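Local coordinates for protein CSE1 (Thermus thermophilus, PDB 4AN8) that probably serves in CRISPR-based adaptive immunity against viruses and plasmids, as the CasA (Cse1) subunit of the Cascade ribonucleoprotein complex, at residues 433-444 and 455-463. Residues are numbered along the deposited sequence; the frame is centred on the assembly and turned at random.
Sequences YWHALDGAFPRF and DLWREALRG
Trp457 enters a hole formed by Leu437, Ala440, Phe441 and Phe444, a knob-into-hole fit between two helices running nearly antiparallel at 151°, their local axes 9.5 Å apart. With CG anti to the backbone N, the indole reaches across to helix 433-444. Trp457 CB lies 3.7 Å from Phe444 CD1, and Trp457 CG sits over one face of that phenyl ring, whose plane is inclined 42° to the pyrrole ring. Next, Trp457 CE3 comes 3.6 Å from Phe444 CB. Trp457 CZ3 then meets backbone, 3.8 Å from Phe441 CA, and CH2 ends between Leu437 CD2 and Phe441 CD1. Phe441 turns its edge toward the face of the six-membered ring of Trp457 in an offset edge-to-face pair, planes at 82°. Alongside, Ala440 CB and Ala460 CB touch at 3.7 Å, small residues where the backbones come close. One turn on from Trp457, Leu461 CD2 packs on Leu437 CD1 (3.7 Å) and beside Tyr433 OH. Helix 372-403 receives both polar groups: Trp457 NE1 hydrogen-bonds to Ala381 O, and Tyr433 OH to Ala385 O one turn later. No hydrogen bond joins the two segments, so apolar and aromatic packing carries this helical-bundle contact, while the buried donors tie it to a third helix.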
# COMPACT_ATOMS: atom_id res chain seq x y z
N TYR A 433 2.07 19.73 16.01
CA TYR A 433 1.99 20.44 14.74
C TYR A 433 1.58 19.44 13.63
O TYR A 433 0.56 19.60 12.98
CB TYR A 433 3.34 21.09 14.44
CG TYR A 433 3.45 21.73 13.07
CD1 TYR A 433 2.67 22.83 12.73
CD2 TYR A 433 4.34 21.24 12.12
CE1 TYR A 433 2.77 23.42 11.49
CE2 TYR A 433 4.45 21.84 10.86
CZ TYR A 433 3.67 22.93 10.56
OH TYR A 433 3.75 23.54 9.33
N TRP A 434 2.39 18.40 13.44
CA TRP A 434 2.13 17.42 12.39
C TRP A 434 0.82 16.65 12.58
O TRP A 434 0.06 16.46 11.64
CB TRP A 434 3.32 16.47 12.24
CG TRP A 434 4.49 17.18 11.66
CD1 TRP A 434 5.68 17.43 12.27
CD2 TRP A 434 4.58 17.78 10.35
NE1 TRP A 434 6.51 18.13 11.42
CE2 TRP A 434 5.85 18.34 10.23
CE3 TRP A 434 3.70 17.86 9.27
CZ2 TRP A 434 6.27 19.02 9.07
CZ3 TRP A 434 4.12 18.52 8.11
CH2 TRP A 434 5.39 19.09 8.02
N HIS A 435 0.55 16.24 13.81
CA HIS A 435 -0.72 15.58 14.10
C HIS A 435 -1.92 16.45 13.74
O HIS A 435 -2.91 15.98 13.18
CB HIS A 435 -0.81 15.17 15.56
CG HIS A 435 -2.08 14.46 15.90
ND1 HIS A 435 -2.13 13.11 16.17
CD2 HIS A 435 -3.35 14.91 15.98
CE1 HIS A 435 -3.38 12.76 16.42
NE2 HIS A 435 -4.14 13.84 16.31
N ALA A 436 -1.83 17.74 14.05
CA ALA A 436 -2.92 18.64 13.70
C ALA A 436 -3.08 18.73 12.20
O ALA A 436 -4.20 18.79 11.70
CB ALA A 436 -2.67 20.02 14.27
N LEU A 437 -1.96 18.76 11.47
CA LEU A 437 -2.00 18.85 10.00
C LEU A 437 -2.50 17.56 9.34
O LEU A 437 -3.14 17.61 8.28
CB LEU A 437 -0.62 19.22 9.47
CG LEU A 437 -0.14 20.63 9.86
CD1 LEU A 437 1.15 20.93 9.11
CD2 LEU A 437 -1.19 21.67 9.52
N ASP A 438 -2.23 16.41 9.95
CA ASP A 438 -2.83 15.15 9.49
C ASP A 438 -4.36 15.25 9.42
O ASP A 438 -4.96 14.77 8.46
CB ASP A 438 -2.44 13.98 10.39
CG ASP A 438 -1.01 13.55 10.19
OD1 ASP A 438 -0.47 13.71 9.07
OD2 ASP A 438 -0.41 13.05 11.17
N GLY A 439 -4.98 15.90 10.41
CA GLY A 439 -6.41 16.17 10.38
C GLY A 439 -6.81 17.25 9.39
O GLY A 439 -7.90 17.22 8.82
N ALA A 440 -5.93 18.23 9.18
CA ALA A 440 -6.28 19.32 8.29
C ALA A 440 -6.03 18.98 6.82
O ALA A 440 -6.68 19.52 5.93
CB ALA A 440 -5.51 20.59 8.66
N PHE A 441 -5.07 18.09 6.57
CA PHE A 441 -4.69 17.82 5.18
C PHE A 441 -5.82 17.40 4.23
O PHE A 441 -5.90 17.92 3.12
CB PHE A 441 -3.51 16.86 5.04
CG PHE A 441 -3.04 16.73 3.62
CD1 PHE A 441 -2.35 17.76 3.01
CD2 PHE A 441 -3.34 15.59 2.88
CE1 PHE A 441 -1.94 17.65 1.69
CE2 PHE A 441 -2.93 15.48 1.56
CZ PHE A 441 -2.22 16.51 0.97
N PRO A 442 -6.67 16.45 4.64
CA PRO A 442 -7.77 15.99 3.76
C PRO A 442 -8.68 17.11 3.28
O PRO A 442 -9.11 17.06 2.13
CB PRO A 442 -8.57 15.04 4.65
CG PRO A 442 -7.55 14.51 5.63
CD PRO A 442 -6.53 15.60 5.84
N ARG A 443 -8.97 18.08 4.15
CA ARG A 443 -9.85 19.20 3.80
C ARG A 443 -9.20 20.05 2.73
O ARG A 443 -9.80 20.36 1.71
CB ARG A 443 -10.15 20.07 5.02
CG ARG A 443 -10.49 19.31 6.29
CD ARG A 443 -11.03 20.27 7.34
NE ARG A 443 -10.35 21.56 7.31
CZ ARG A 443 -9.50 21.99 8.24
NH1 ARG A 443 -9.24 21.23 9.30
NH2 ARG A 443 -8.92 23.18 8.12
N PHE A 444 -7.94 20.41 2.96
CA PHE A 444 -7.18 21.12 1.94
C PHE A 444 -7.09 20.29 0.65
O PHE A 444 -7.37 20.78 -0.44
CB PHE A 444 -5.78 21.45 2.44
CG PHE A 444 -4.83 21.81 1.34
CD1 PHE A 444 -4.80 23.11 0.83
CD2 PHE A 444 -4.00 20.86 0.78
CE1 PHE A 444 -3.94 23.45 -0.20
CE2 PHE A 444 -3.14 21.18 -0.24
CZ PHE A 444 -3.11 22.47 -0.75
N ASP A 455 -5.09 29.53 1.16
CA ASP A 455 -5.49 30.36 2.29
C ASP A 455 -6.04 29.51 3.42
O ASP A 455 -5.71 29.74 4.59
CB ASP A 455 -6.51 31.41 1.85
CG ASP A 455 -5.94 32.38 0.83
OD1 ASP A 455 -4.77 32.81 0.99
OD2 ASP A 455 -6.66 32.71 -0.14
N LEU A 456 -6.88 28.54 3.10
CA LEU A 456 -7.37 27.62 4.11
C LEU A 456 -6.18 26.92 4.77
O LEU A 456 -6.16 26.71 5.99
CB LEU A 456 -8.33 26.59 3.51
CG LEU A 456 -9.74 27.10 3.20
CD1 LEU A 456 -10.35 27.77 4.43
CD2 LEU A 456 -9.75 28.05 2.00
N TRP A 457 -5.18 26.58 3.97
CA TRP A 457 -4.05 25.82 4.48
C TRP A 457 -3.27 26.68 5.46
O TRP A 457 -2.89 26.21 6.55
CB TRP A 457 -3.17 25.38 3.32
CG TRP A 457 -2.04 24.47 3.69
CD1 TRP A 457 -0.72 24.70 3.47
CD2 TRP A 457 -2.13 23.18 4.32
NE1 TRP A 457 0.02 23.64 3.93
CE2 TRP A 457 -0.82 22.70 4.46
CE3 TRP A 457 -3.20 22.40 4.79
CZ2 TRP A 457 -0.53 21.46 5.05
CZ3 TRP A 457 -2.92 21.18 5.39
CH2 TRP A 457 -1.59 20.72 5.51
N ARG A 458 -3.04 27.93 5.07
CA ARG A 458 -2.30 28.86 5.92
C ARG A 458 -3.00 29.04 7.25
O ARG A 458 -2.35 29.08 8.30
CB ARG A 458 -2.12 30.22 5.24
CG ARG A 458 -1.18 31.14 6.01
CD ARG A 458 -0.82 32.37 5.20
NE ARG A 458 -0.74 32.06 3.77
CZ ARG A 458 -1.64 32.43 2.88
NH1 ARG A 458 -2.69 33.15 3.26
NH2 ARG A 458 -1.50 32.10 1.60
N GLU A 459 -4.32 29.10 7.22
CA GLU A 459 -5.09 29.13 8.46
C GLU A 459 -4.83 27.87 9.29
O GLU A 459 -4.63 27.94 10.51
CB GLU A 459 -6.58 29.27 8.17
CG GLU A 459 -6.93 30.45 7.28
CD GLU A 459 -6.37 31.77 7.79
OE1 GLU A 459 -6.11 31.88 9.01
OE2 GLU A 459 -6.19 32.70 6.97
N ALA A 460 -4.82 26.72 8.63
CA ALA A 460 -4.61 25.46 9.34
C ALA A 460 -3.19 25.39 9.89
O ALA A 460 -2.98 24.92 11.00
CB ALA A 460 -4.91 24.27 8.44
N LEU A 461 -2.22 25.88 9.12
CA LEU A 461 -0.84 25.95 9.60
C LEU A 461 -0.74 26.79 10.87
O LEU A 461 -0.07 26.41 11.84
CB LEU A 461 0.09 26.51 8.52
CG LEU A 461 0.34 25.63 7.29
CD1 LEU A 461 1.29 26.30 6.32
CD2 LEU A 461 0.88 24.30 7.73
N ARG A 462 -1.41 27.94 10.87
CA ARG A 462 -1.41 28.83 12.03
C ARG A 462 -1.96 28.10 13.26
O ARG A 462 -1.31 28.03 14.31
CB ARG A 462 -2.21 30.09 11.72
CG ARG A 462 -1.74 31.34 12.44
CD ARG A 462 -2.29 32.60 11.79
NE ARG A 462 -1.24 33.43 11.19
CZ ARG A 462 -1.21 33.83 9.92
NH1 ARG A 462 -2.19 33.49 9.09
NH2 ARG A 462 -0.21 34.58 9.48
N GLY A 463 -3.15 27.53 13.11
CA GLY A 463 -3.80 26.84 14.21
C GLY A 463 -3.00 25.65 14.69
O GLY A 463 -2.94 25.37 15.89